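Local coordinates for protein fructosyl amine:oxygen oxidoreductase (Neosartorya fumigata, PDB 4WCT) that probably oxidises fructosyl amines (Amadori products) formed by glycation, using a bound FAD and molecular oxygen, and so acts as a deglycating enzyme, at residues 210-213 and 218-221; 267-272 and 292-297; 85-90 and 413-418; 100-103 and 107-110; 128-133 and 279-284. All coordinates share one frame; numbering follows the deposited sequence.

Interaction 1 (210-213 and 218-221)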
# COMPACT_ATOMS: atom_id res chain seq x y z
N SER A 210 1.79 8.05 21.98
CA SER A 210 0.47 8.54 22.40
C SER A 210 0.16 9.85 21.68
O SER A 210 1.04 10.66 21.46
CB SER A 210 0.43 8.78 23.93
OG SER A 210 -0.89 9.12 24.31
N LEU A 211 -1.12 10.07 21.43
CA LEU A 211 -1.62 11.40 21.16
C LEU A 211 -1.82 12.11 22.51
O LEU A 211 -1.99 11.45 23.53
CB LEU A 211 -2.95 11.36 20.42
CG LEU A 211 -2.94 10.65 19.05
CD1 LEU A 211 -4.33 10.66 18.43
CD2 LEU A 211 -1.93 11.31 18.12
N VAL A 212 -1.74 13.43 22.47
CA VAL A 212 -1.87 14.27 23.65
C VAL A 212 -3.15 15.11 23.54
O VAL A 212 -3.46 15.66 22.49
CB VAL A 212 -0.63 15.16 23.82
CG1 VAL A 212 -0.73 16.02 25.07
CG2 VAL A 212 0.62 14.30 23.88
N TYR A 213 -3.97 15.07 24.59
CA TYR A 213 -5.28 15.72 24.58
C TYR A 213 -5.37 16.82 25.61
O TYR A 213 -4.75 16.73 26.65
CB TYR A 213 -6.37 14.70 24.88
CG TYR A 213 -6.53 13.65 23.82
CD1 TYR A 213 -5.80 12.47 23.89
CD2 TYR A 213 -7.49 13.77 22.84
CE1 TYR A 213 -5.94 11.48 22.92
CE2 TYR A 213 -7.71 12.73 21.93
CZ TYR A 213 -6.88 11.63 21.95
OH TYR A 213 -7.05 10.64 21.00
N VAL A 218 -7.11 17.04 20.33
CA VAL A 218 -5.71 16.65 20.22
C VAL A 218 -4.83 17.88 20.04
O VAL A 218 -5.07 18.70 19.15
CB VAL A 218 -5.51 15.66 19.04
CG1 VAL A 218 -4.04 15.37 18.80
CG2 VAL A 218 -6.27 14.38 19.32
N VAL A 219 -3.83 17.99 20.91
CA VAL A 219 -2.89 19.08 20.86
C VAL A 219 -1.49 18.68 20.48
O VAL A 219 -0.58 19.51 20.46
CB VAL A 219 -2.89 19.86 22.21
CG1 VAL A 219 -4.29 20.35 22.52
CG2 VAL A 219 -2.39 19.00 23.34
N GLY A 220 -1.28 17.41 20.14
CA GLY A 220 0.00 16.97 19.64
C GLY A 220 0.26 15.53 20.01
O GLY A 220 -0.67 14.74 20.08
N ALA A 221 1.53 15.17 20.05
CA ALA A 221 1.98 13.79 20.15
C ALA A 221 3.13 13.65 21.15
O ALA A 221 3.97 14.52 21.27
CB ALA A 221 2.46 13.30 18.79
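Tyr-213 lays its ring beside the Val-218 side chain, with CE2 of the tyrosine 3.4 Å from CG2 of the valine; the methyl comes in at a slant to the ring. The tyrosine CG is anti to the carbonyl carbon (chi1 -66°), and this brings the ring back along its own strand toward Leu-211. Leu-211, Tyr-213, Val-218 and Ala-221 share this face of an antiparallel beta hairpin. Val-212 lies on the other face, its CG1 3.8 Å from CG2 of Val-219, and the two side chains meet at about a right angle. Two backbone bonds tie the strands: Val-212 N to Gly-220 O, 2.9 Å, and Val-219 N to Val-212 O, 2.8 Å. Val-212 O also receives a CA-H contact from Val-218, at 3.3 Å from its CA. Gly-220 brings no side chain to the face that carries Val-212. Strand 228-230 pairs with the other edge of 217-223, completing a three-stranded sheet. Leu-211 and Ala-221 reach Ile-31 of strand 28-31, while Leu-211 and Val-218 rest on Leu-379 of strand 379-383, so the hairpin covers the six-stranded sheet of the FAD-binding region.

Interaction 2 (267-272 and 292-297)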
# COMPACT_ATOMS: atom_id res chain seq x y z
N GLU A 267 23.72 -11.04 -17.60
CA GLU A 267 23.30 -11.17 -19.00
C GLU A 267 21.80 -11.46 -19.09
O GLU A 267 21.10 -10.81 -19.86
CB GLU A 267 24.05 -12.30 -19.74
CG GLU A 267 25.55 -12.05 -19.92
CD GLU A 267 25.88 -10.90 -20.87
OE1 GLU A 267 24.96 -10.19 -21.35
OE2 GLU A 267 27.06 -10.75 -21.22
N GLU A 268 21.31 -12.41 -18.29
CA GLU A 268 19.90 -12.80 -18.42
C GLU A 268 18.96 -11.64 -18.08
O GLU A 268 17.92 -11.50 -18.74
CB GLU A 268 19.55 -14.00 -17.56
CG GLU A 268 19.67 -13.72 -16.08
CD GLU A 268 19.19 -14.84 -15.18
OE1 GLU A 268 18.67 -15.89 -15.62
OE2 GLU A 268 19.38 -14.68 -13.97
N VAL A 269 19.40 -10.73 -17.21
CA VAL A 269 18.55 -9.63 -16.76
C VAL A 269 18.19 -8.68 -17.88
O VAL A 269 17.15 -8.03 -17.84
CB VAL A 269 19.17 -8.87 -15.59
CG1 VAL A 269 20.28 -7.94 -16.05
CG2 VAL A 269 18.09 -8.12 -14.81
N LYS A 270 19.01 -8.65 -18.94
CA LYS A 270 18.81 -7.63 -19.95
C LYS A 270 17.55 -7.84 -20.78
O LYS A 270 17.09 -6.90 -21.38
CB LYS A 270 20.05 -7.55 -20.85
CG LYS A 270 21.32 -7.22 -20.08
CD LYS A 270 22.50 -6.98 -21.01
CE LYS A 270 23.77 -6.67 -20.23
NZ LYS A 270 24.93 -6.86 -21.13
N GLN A 271 17.00 -9.05 -20.81
CA GLN A 271 15.73 -9.31 -21.45
C GLN A 271 14.53 -8.82 -20.67
O GLN A 271 13.45 -8.61 -21.24
CB GLN A 271 15.54 -10.82 -21.78
CG GLN A 271 16.39 -11.34 -22.92
CD GLN A 271 16.09 -10.63 -24.21
OE1 GLN A 271 16.81 -9.69 -24.59
NE2 GLN A 271 15.07 -11.13 -24.96
N TYR A 272 14.71 -8.65 -19.36
CA TYR A 272 13.61 -8.42 -18.44
C TYR A 272 13.36 -6.92 -18.27
O TYR A 272 13.51 -6.38 -17.18
CB TYR A 272 13.88 -9.05 -17.07
CG TYR A 272 13.89 -10.58 -17.04
CD1 TYR A 272 15.01 -11.29 -17.47
CD2 TYR A 272 12.89 -11.28 -16.36
CE1 TYR A 272 15.05 -12.64 -17.42
CE2 TYR A 272 12.91 -12.67 -16.31
CZ TYR A 272 13.98 -13.34 -16.84
OH TYR A 272 14.07 -14.71 -16.75
N ASP A 292 19.16 -1.32 -9.78
CA ASP A 292 20.37 -1.26 -8.95
C ASP A 292 20.90 -2.62 -8.54
O ASP A 292 22.10 -2.86 -8.63
CB ASP A 292 20.14 -0.43 -7.69
CG ASP A 292 19.86 1.03 -8.01
OD1 ASP A 292 20.56 1.60 -8.88
OD2 ASP A 292 18.79 1.50 -7.62
N LYS A 293 20.04 -3.52 -8.08
CA LYS A 293 20.51 -4.84 -7.65
C LYS A 293 20.06 -5.98 -8.55
O LYS A 293 20.39 -7.13 -8.29
CB LYS A 293 20.02 -5.15 -6.24
CG LYS A 293 20.50 -4.18 -5.18
CD LYS A 293 20.21 -4.75 -3.80
CE LYS A 293 20.67 -3.82 -2.69
NZ LYS A 293 20.52 -4.50 -1.38
N HIS A 294 19.30 -5.66 -9.58
CA HIS A 294 18.78 -6.67 -10.53
C HIS A 294 17.99 -7.76 -9.83
O HIS A 294 18.04 -8.94 -10.21
CB HIS A 294 19.91 -7.30 -11.31
CG HIS A 294 20.63 -6.33 -12.18
ND1 HIS A 294 21.89 -6.60 -12.70
CD2 HIS A 294 20.28 -5.11 -12.65
CE1 HIS A 294 22.23 -5.62 -13.51
NE2 HIS A 294 21.34 -4.65 -13.39
N GLU A 295 17.18 -7.35 -8.87
CA GLU A 295 16.38 -8.31 -8.08
C GLU A 295 14.93 -8.29 -8.58
O GLU A 295 14.36 -7.24 -8.81
CB GLU A 295 16.42 -7.95 -6.61
CG GLU A 295 17.66 -8.49 -5.93
CD GLU A 295 17.73 -8.19 -4.45
OE1 GLU A 295 17.20 -7.15 -3.99
OE2 GLU A 295 18.52 -8.90 -3.80
N LEU A 296 14.41 -9.49 -8.83
CA LEU A 296 13.07 -9.68 -9.35
C LEU A 296 12.18 -10.05 -8.16
O LEU A 296 12.48 -11.01 -7.43
CB LEU A 296 13.11 -10.83 -10.38
CG LEU A 296 11.82 -11.12 -11.17
CD1 LEU A 296 12.16 -11.73 -12.51
CD2 LEU A 296 10.89 -12.04 -10.40
N LYS A 297 11.12 -9.26 -7.96
CA LYS A 297 10.25 -9.39 -6.80
C LYS A 297 8.99 -10.18 -7.15
O LYS A 297 8.34 -9.89 -8.16
CB LYS A 297 9.81 -8.03 -6.31
CG LYS A 297 9.01 -8.10 -4.99
CD LYS A 297 8.49 -6.75 -4.56
CE LYS A 297 7.12 -6.51 -5.20
NZ LYS A 297 6.58 -5.21 -4.82
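A short run with helical backbone angles but no regular helix bonding, 267-272, packs against the start of strand 295-310 in the large mixed beta sheet, and Val-269 meets His-294 where the chain enters that strand. The valine places CG1 over one face of the imidazole, 4.0 Å from the ring centroid and 14° off the normal, a CH-pi contact displaced toward the ND1 and CE1 rim. Its second methyl, CG2, reaches the root of the same side chain, 4.0 Å from His-294 CB, so the two methyls follow the histidine from its stem to its ring. A chi1 of 76° turns CG1 to the imidazole and CG2 to that stem. Along the strand, Leu-296 forms the second apolar point of the contact with Tyr-272. No hydrogen bond joins the two segments: the 267-272 run is held within itself, with Tyr-272 N bonded to Val-269 O at 2.9 Å, and the tyrosine hydroxyl bonds to His-346. Met-264 and Pro-289 also touch both Val-269 and Tyr-272, so the contact is part of a larger apolar cluster. Leu-296 is bonded through its backbone to Ile-262 of strand 253-263, and His-294, just before the strand, to Met-264. CD1 of Leu-296 meets the tyrosine ring obliquely, 3.9 Å from Tyr-272 CD2 and 4.0 Å from Tyr-272 CE2.

Interaction 3 (85-90 and 413-418)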
# COMPACT_ATOMS: atom_id res chain seq x y z
N ASP A 85 -20.17 2.12 -8.65
CA ASP A 85 -20.88 2.60 -7.47
C ASP A 85 -20.07 3.71 -6.83
O ASP A 85 -19.00 4.08 -7.35
CB ASP A 85 -21.20 1.46 -6.49
CG ASP A 85 -19.96 0.72 -6.00
OD1 ASP A 85 -18.85 1.28 -6.02
OD2 ASP A 85 -20.12 -0.42 -5.51
N PRO A 86 -20.67 4.41 -5.87
CA PRO A 86 -19.95 5.57 -5.37
C PRO A 86 -18.52 5.25 -4.89
O PRO A 86 -17.63 6.11 -5.00
CB PRO A 86 -20.83 6.04 -4.20
CG PRO A 86 -22.23 5.67 -4.65
CD PRO A 86 -22.06 4.36 -5.37
N ARG A 87 -18.33 4.07 -4.30
CA ARG A 87 -17.03 3.68 -3.81
C ARG A 87 -16.01 3.51 -4.95
O ARG A 87 -14.88 3.99 -4.86
CB ARG A 87 -17.12 2.39 -2.99
CG ARG A 87 -15.77 1.95 -2.44
CD ARG A 87 -15.92 0.78 -1.46
NE ARG A 87 -16.44 -0.41 -2.12
CZ ARG A 87 -15.75 -1.18 -2.96
NH1 ARG A 87 -14.47 -0.93 -3.22
NH2 ARG A 87 -16.35 -2.21 -3.55
N SER A 88 -16.38 2.80 -6.00
CA SER A 88 -15.46 2.63 -7.13
C SER A 88 -15.26 3.92 -7.92
O SER A 88 -14.17 4.18 -8.47
CB SER A 88 -15.95 1.49 -8.06
OG SER A 88 -17.17 1.82 -8.74
N ALA A 89 -16.29 4.76 -7.98
CA ALA A 89 -16.14 6.08 -8.56
C ALA A 89 -15.17 6.96 -7.79
O ALA A 89 -14.37 7.69 -8.41
CB ALA A 89 -17.48 6.78 -8.67
N ALA A 90 -15.23 6.92 -6.46
CA ALA A 90 -14.23 7.58 -5.66
C ALA A 90 -12.83 7.03 -5.93
O ALA A 90 -11.87 7.78 -6.06
CB ALA A 90 -14.58 7.48 -4.19
N LYS A 413 -15.21 12.58 -0.52
CA LYS A 413 -15.24 12.91 0.90
C LYS A 413 -16.13 11.95 1.72
O LYS A 413 -15.78 11.47 2.79
CB LYS A 413 -15.76 14.34 1.05
CG LYS A 413 -15.95 14.81 2.48
CD LYS A 413 -16.56 16.22 2.51
CE LYS A 413 -16.43 16.85 3.89
NZ LYS A 413 -17.04 16.01 4.96
N ASP A 414 -17.27 11.60 1.17
CA ASP A 414 -18.23 10.77 1.90
C ASP A 414 -17.93 9.27 1.84
O ASP A 414 -18.35 8.51 2.70
CB ASP A 414 -19.63 11.07 1.38
CG ASP A 414 -20.10 12.47 1.77
OD1 ASP A 414 -19.91 12.86 2.93
OD2 ASP A 414 -20.66 13.17 0.90
N ILE A 415 -17.07 8.88 0.91
CA ILE A 415 -16.60 7.51 0.82
C ILE A 415 -15.48 7.26 1.82
O ILE A 415 -15.39 6.17 2.37
CB ILE A 415 -16.12 7.22 -0.61
CG1 ILE A 415 -17.28 7.32 -1.62
CG2 ILE A 415 -15.49 5.84 -0.72
CD1 ILE A 415 -18.48 6.48 -1.25
N VAL A 416 -14.60 8.24 2.03
CA VAL A 416 -13.44 8.06 2.89
C VAL A 416 -13.65 8.63 4.30
O VAL A 416 -12.73 8.74 5.08
CB VAL A 416 -12.15 8.59 2.24
CG1 VAL A 416 -11.86 7.89 0.91
CG2 VAL A 416 -12.15 10.12 2.11
N ARG A 417 -14.89 9.03 4.61
CA ARG A 417 -15.21 9.58 5.92
C ARG A 417 -15.01 8.65 7.10
O ARG A 417 -15.05 7.43 6.96
CB ARG A 417 -16.67 10.03 5.94
CG ARG A 417 -17.69 8.91 6.00
CD ARG A 417 -19.08 9.52 5.98
NE ARG A 417 -20.14 8.55 5.72
CZ ARG A 417 -20.67 7.75 6.61
NH1 ARG A 417 -21.78 7.08 6.26
NH2 ARG A 417 -20.22 7.74 7.87
N TRP A 418 -14.90 9.25 8.29
CA TRP A 418 -15.01 8.51 9.55
C TRP A 418 -16.34 7.76 9.65
O TRP A 418 -17.41 8.35 9.38
CB TRP A 418 -14.85 9.49 10.70
CG TRP A 418 -14.80 8.90 12.05
CD1 TRP A 418 -15.81 8.87 12.98
CD2 TRP A 418 -13.63 8.37 12.71
NE1 TRP A 418 -15.38 8.22 14.09
CE2 TRP A 418 -14.04 7.97 13.99
CE3 TRP A 418 -12.29 8.22 12.35
CZ2 TRP A 418 -13.16 7.35 14.90
CZ3 TRP A 418 -11.41 7.68 13.28
CH2 TRP A 418 -11.86 7.20 14.51
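Ile-415 points its side chain at the first turn of helix 86-102, where Pro-86, Arg-87 and Ala-90 receive it. From the root outward, CB lies 3.9 Å from Ala-90 CB. One branch, CG2, is anti to the backbone N and lies against two helix residues, 3.9 Å from Ala-90 CB and 4.1 Å from Arg-87 CA. The other begins at CG1, which presses on Ala-90 CB at 3.7 Å and on the carbonyl oxygen of Pro-86 at 3.6 Å. That oxygen is already taken up by Ala-90 N within the helix. At the tip, with chi2 at -53°, Ile-415 CD1 turns along the helix start and ends 3.8 Å from Pro-86 CB. The contact is entirely apolar at the side chains, with no hydrogen bond between the segments. On its flank Ile-415 also touches Ala-367, while the next residue, Val-416, pairs its backbone with Ile-370 of strand 369-372. The receiving helix end is fixed by its own residues: Ser-88 N donates to Asp-85 OD1 at 2.9 Å in a nearly straight bond, and Asp-85 N donates to Ser-88 OG. This reciprocal pair is a capping box, so the isoleucine of the chain following helix 410-413 packs against a capped helix N-terminus.

Interaction 4 (100-103 and 107-110)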
# COMPACT_ATOMS: atom_id res chain seq x y z
N LYS A 100 -2.22 11.11 -13.59
CA LYS A 100 -1.82 12.40 -14.17
C LYS A 100 -0.54 12.90 -13.54
O LYS A 100 0.38 13.36 -14.21
CB LYS A 100 -2.97 13.38 -13.98
CG LYS A 100 -2.64 14.79 -14.44
CD LYS A 100 -3.89 15.69 -14.40
CE LYS A 100 -3.57 17.07 -14.97
NZ LYS A 100 -4.52 18.13 -14.51
N ALA A 101 -0.44 12.78 -12.23
CA ALA A 101 0.73 13.24 -11.51
C ALA A 101 1.98 12.37 -11.68
O ALA A 101 3.07 12.90 -11.80
CB ALA A 101 0.39 13.41 -10.03
N TRP A 102 1.83 11.05 -11.81
CA TRP A 102 2.94 10.18 -12.09
C TRP A 102 3.56 10.54 -13.42
O TRP A 102 4.72 10.21 -13.67
CB TRP A 102 2.50 8.70 -12.13
CG TRP A 102 2.39 8.06 -10.77
CD1 TRP A 102 1.26 7.54 -10.23
CD2 TRP A 102 3.44 7.79 -9.84
NE1 TRP A 102 1.54 6.98 -9.01
CE2 TRP A 102 2.85 7.20 -8.71
CE3 TRP A 102 4.81 8.14 -9.77
CZ2 TRP A 102 3.59 6.84 -7.56
CZ3 TRP A 102 5.54 7.74 -8.66
CH2 TRP A 102 4.91 7.11 -7.57
N LYS A 103 2.75 11.11 -14.33
CA LYS A 103 3.24 11.40 -15.66
C LYS A 103 3.80 12.81 -15.74
O LYS A 103 4.33 13.21 -16.80
CB LYS A 103 2.11 11.22 -16.68
CG LYS A 103 1.76 9.76 -16.88
CD LYS A 103 0.83 9.54 -18.07
CE LYS A 103 -0.55 10.16 -17.89
NZ LYS A 103 -1.55 9.68 -18.90
N VAL A 107 8.77 15.49 -9.01
CA VAL A 107 9.21 14.71 -7.89
C VAL A 107 8.92 13.22 -8.12
O VAL A 107 9.64 12.35 -7.62
CB VAL A 107 8.51 15.20 -6.62
CG1 VAL A 107 8.66 14.21 -5.48
CG2 VAL A 107 9.06 16.57 -6.23
N PHE A 108 7.85 12.92 -8.86
CA PHE A 108 7.37 11.53 -9.00
C PHE A 108 7.58 10.91 -10.38
O PHE A 108 7.71 9.71 -10.53
CB PHE A 108 5.89 11.47 -8.60
CG PHE A 108 5.66 11.89 -7.19
CD1 PHE A 108 5.93 11.02 -6.15
CD2 PHE A 108 5.22 13.17 -6.88
CE1 PHE A 108 5.75 11.42 -4.85
CE2 PHE A 108 5.09 13.59 -5.57
CZ PHE A 108 5.29 12.68 -4.55
N GLN A 109 7.54 11.75 -11.39
CA GLN A 109 7.57 11.31 -12.79
C GLN A 109 8.73 10.39 -13.20
O GLN A 109 8.50 9.45 -13.98
CB GLN A 109 7.58 12.53 -13.68
CG GLN A 109 7.57 12.23 -15.17
CD GLN A 109 8.93 12.12 -15.76
OE1 GLN A 109 9.94 12.38 -15.11
NE2 GLN A 109 8.99 11.68 -17.02
N PRO A 110 9.91 10.54 -12.59
CA PRO A 110 10.99 9.65 -12.98
C PRO A 110 10.78 8.20 -12.57
O PRO A 110 11.52 7.31 -13.03
CB PRO A 110 12.18 10.21 -12.22
CG PRO A 110 11.89 11.68 -12.20
CD PRO A 110 10.43 11.73 -11.87
O HOH W 1 6.45 8.78 -15.64
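Trp-102 and Phe-108 form a T-shaped, edge-to-face pair across the turn that follows helix 86-102, with the phenyl edge directed at the face of the indole. The ring planes stand at 84° and the centroids of the phenyl and the six-membered indole ring are 5.7 Å apart. The closer touch comes from the stem of the phenylalanine: its CB is 3.7 Å from Trp-102 CE3. At its rim the indole also meets the backbone, since Phe-108 O lies near the ring plane, 3.4 Å from Trp-102 CE3. The tryptophan leaves its helix pointing away from 107-110, but with CG anti to the carbonyl carbon (chi1 -82°) the benzo end swings back to the turn. The opposite, pyrrole side is tied by NE1, which bonds to Met-391 O in the stretch just ahead of helix 393-404. Pro-394 of that helix touches both rings, and Phe-108 also packs on Leu-42 and Ala-188, so the pair packs among side chains of helices 35-46, 181-194 and 393-404, with the Trp-102 side chain about 8 Å from the FAD. On the exposed flank, Gln-109 brings its CA to 3.2 Å from Trp-102 O, a CA-H...O contact. A water hydrogen-bonded to both carbonyls bridges the segments, 3.0 Å from Trp-102 O and 2.7 Å from Gln-109 O.

Interaction 5 (128-133 and 279-284)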
# COMPACT_ATOMS: atom_id res chain seq x y z
N ASP A 128 -14.16 -15.52 -14.36
CA ASP A 128 -15.50 -14.88 -14.38
C ASP A 128 -15.56 -13.68 -13.45
O ASP A 128 -16.15 -12.65 -13.75
CB ASP A 128 -16.56 -15.88 -13.88
CG ASP A 128 -17.05 -16.83 -14.96
OD1 ASP A 128 -16.35 -16.99 -15.99
OD2 ASP A 128 -18.09 -17.49 -14.75
N HIS A 129 -14.94 -13.82 -12.29
CA HIS A 129 -14.86 -12.73 -11.35
C HIS A 129 -14.14 -11.52 -11.95
O HIS A 129 -14.55 -10.35 -11.79
CB HIS A 129 -14.16 -13.22 -10.10
CG HIS A 129 -13.94 -12.15 -9.08
ND1 HIS A 129 -14.97 -11.59 -8.36
CD2 HIS A 129 -12.80 -11.55 -8.65
CE1 HIS A 129 -14.47 -10.72 -7.50
NE2 HIS A 129 -13.17 -10.64 -7.68
N ILE A 130 -13.02 -11.79 -12.59
CA ILE A 130 -12.28 -10.72 -13.21
C ILE A 130 -13.09 -10.06 -14.33
O ILE A 130 -13.15 -8.83 -14.44
CB ILE A 130 -10.95 -11.23 -13.78
CG1 ILE A 130 -10.07 -11.77 -12.64
CG2 ILE A 130 -10.24 -10.10 -14.51
CD1 ILE A 130 -8.91 -12.61 -13.14
N ARG A 131 -13.69 -10.88 -15.16
CA ARG A 131 -14.53 -10.38 -16.26
C ARG A 131 -15.64 -9.46 -15.77
O ARG A 131 -15.76 -8.32 -16.22
CB ARG A 131 -15.12 -11.57 -17.01
CG ARG A 131 -16.11 -11.18 -18.10
CD ARG A 131 -16.80 -12.44 -18.61
NE ARG A 131 -15.84 -13.21 -19.39
CZ ARG A 131 -15.27 -14.36 -19.02
NH1 ARG A 131 -15.74 -15.10 -18.00
NH2 ARG A 131 -14.35 -14.88 -19.82
N LYS A 132 -16.32 -9.85 -14.69
CA LYS A 132 -17.47 -9.09 -14.18
C LYS A 132 -17.13 -7.85 -13.38
O LYS A 132 -17.82 -6.82 -13.51
CB LYS A 132 -18.37 -10.02 -13.35
CG LYS A 132 -19.07 -11.06 -14.20
CD LYS A 132 -20.20 -11.75 -13.45
CE LYS A 132 -19.91 -13.23 -13.25
NZ LYS A 132 -20.54 -13.79 -12.02
N ASP A 133 -16.07 -7.92 -12.57
CA ASP A 133 -15.70 -6.85 -11.65
C ASP A 133 -14.68 -5.87 -12.20
O ASP A 133 -14.66 -4.71 -11.80
CB ASP A 133 -15.15 -7.44 -10.36
CG ASP A 133 -16.23 -7.88 -9.41
OD1 ASP A 133 -17.31 -8.33 -9.87
OD2 ASP A 133 -15.94 -7.89 -8.19
N PHE A 279 -0.19 -10.35 -13.06
CA PHE A 279 -0.92 -10.64 -11.82
C PHE A 279 -1.97 -11.73 -12.06
O PHE A 279 -2.82 -11.57 -12.91
CB PHE A 279 -1.60 -9.34 -11.36
CG PHE A 279 -2.43 -9.48 -10.10
CD1 PHE A 279 -2.04 -10.30 -9.06
CD2 PHE A 279 -3.55 -8.70 -9.96
CE1 PHE A 279 -2.73 -10.29 -7.84
CE2 PHE A 279 -4.27 -8.69 -8.76
CZ PHE A 279 -3.84 -9.46 -7.69
N ASN A 280 -1.87 -12.82 -11.31
CA ASN A 280 -2.94 -13.79 -11.18
C ASN A 280 -3.55 -13.65 -9.79
O ASN A 280 -2.84 -13.75 -8.76
CB ASN A 280 -2.39 -15.21 -11.40
CG ASN A 280 -3.42 -16.29 -11.15
OD1 ASN A 280 -4.22 -16.18 -10.23
ND2 ASN A 280 -3.31 -17.39 -11.85
N ILE A 281 -4.83 -13.31 -9.75
CA ILE A 281 -5.49 -12.89 -8.51
C ILE A 281 -5.54 -13.97 -7.44
O ILE A 281 -5.87 -13.68 -6.29
CB ILE A 281 -6.91 -12.36 -8.77
CG1 ILE A 281 -7.82 -13.49 -9.26
CG2 ILE A 281 -6.87 -11.18 -9.72
CD1 ILE A 281 -9.29 -13.08 -9.26
N ALA A 282 -5.20 -15.21 -7.77
CA ALA A 282 -5.15 -16.26 -6.76
C ALA A 282 -3.80 -16.93 -6.70
O ALA A 282 -3.69 -18.01 -6.11
CB ALA A 282 -6.25 -17.29 -6.98
N LYS A 283 -2.76 -16.32 -7.29
CA LYS A 283 -1.41 -16.89 -7.23
C LYS A 283 -0.36 -15.86 -6.88
O LYS A 283 0.42 -16.04 -5.94
CB LYS A 283 -1.01 -17.62 -8.49
CG LYS A 283 -1.76 -18.94 -8.66
CD LYS A 283 -1.04 -19.83 -9.68
CE LYS A 283 -1.79 -21.14 -9.88
NZ LYS A 283 -1.44 -22.08 -8.81
N GLY A 284 -0.35 -14.75 -7.58
CA GLY A 284 0.61 -13.68 -7.22
C GLY A 284 0.92 -12.76 -8.38
O GLY A 284 0.29 -12.83 -9.43
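Ile-281 and Ile-130 meet end to end where helix 124-135 packs on the turn closing the beta hairpin of strands 277-280 and 284-287. This is the close part of the contact: Ile-281 CD1 lies 3.7 Å from Ile-130 CG1 and 3.9 Å from Ile-130 CD1. Ile-281 carries its CG1 between the backbone N and the carbonyl carbon (chi1 66°), and from there the extended branch (chi2 169°) stretches to the helix. Both isoleucines also rest on Ile-119 of strand 117-121, and Leu-126 on the same helix touches Ile-281, so this side is lined by aliphatic groups. The looser side belongs to His-129, partly exposed, whose ring meets the same methyl only at its edge, near the ring plane, with CD2 of the histidine 3.9 Å from Ile-281 CD1. Phe-435 comes edge-to-face with that imidazole, and Asn-433 touches it too. Further round the helix the side chains no longer face the turn.

No hydrogen bond crosses between the segments; the turn that presents Ile-281 is held from within. Lys-283 and Gly-284 both face Asn-280 in a classic beta bulge, and Asn-280 O accepts from the amides of both. The side chain of Asn-280 adds an Asx turn around the isoleucine: its OD1 takes the amide of Ala-282 at 2.8 Å, with the donor in the carbonyl plane and an angle of 162° at the hydrogen.

Overall arrangement
Interactions 2 and 5 are buried and both reach the same large mixed sheet, their nearest atoms about 8 Å apart; both rely on apolar side chains, with a histidine ring taking a methyl over its face in interaction 2 and at its edge in interaction 5. Interactions 3 and 4 share helix 86-102: a single aliphatic side chain packs near its exposed start, whereas aromatic rings meet at its other end, nearer the FAD. Interaction 1 differs from all of these in being tied by direct backbone hydrogen bonds between its segments. It lies on the opposite side of the chain's centre from interactions 2 and 5, partly buried like 3 and 4.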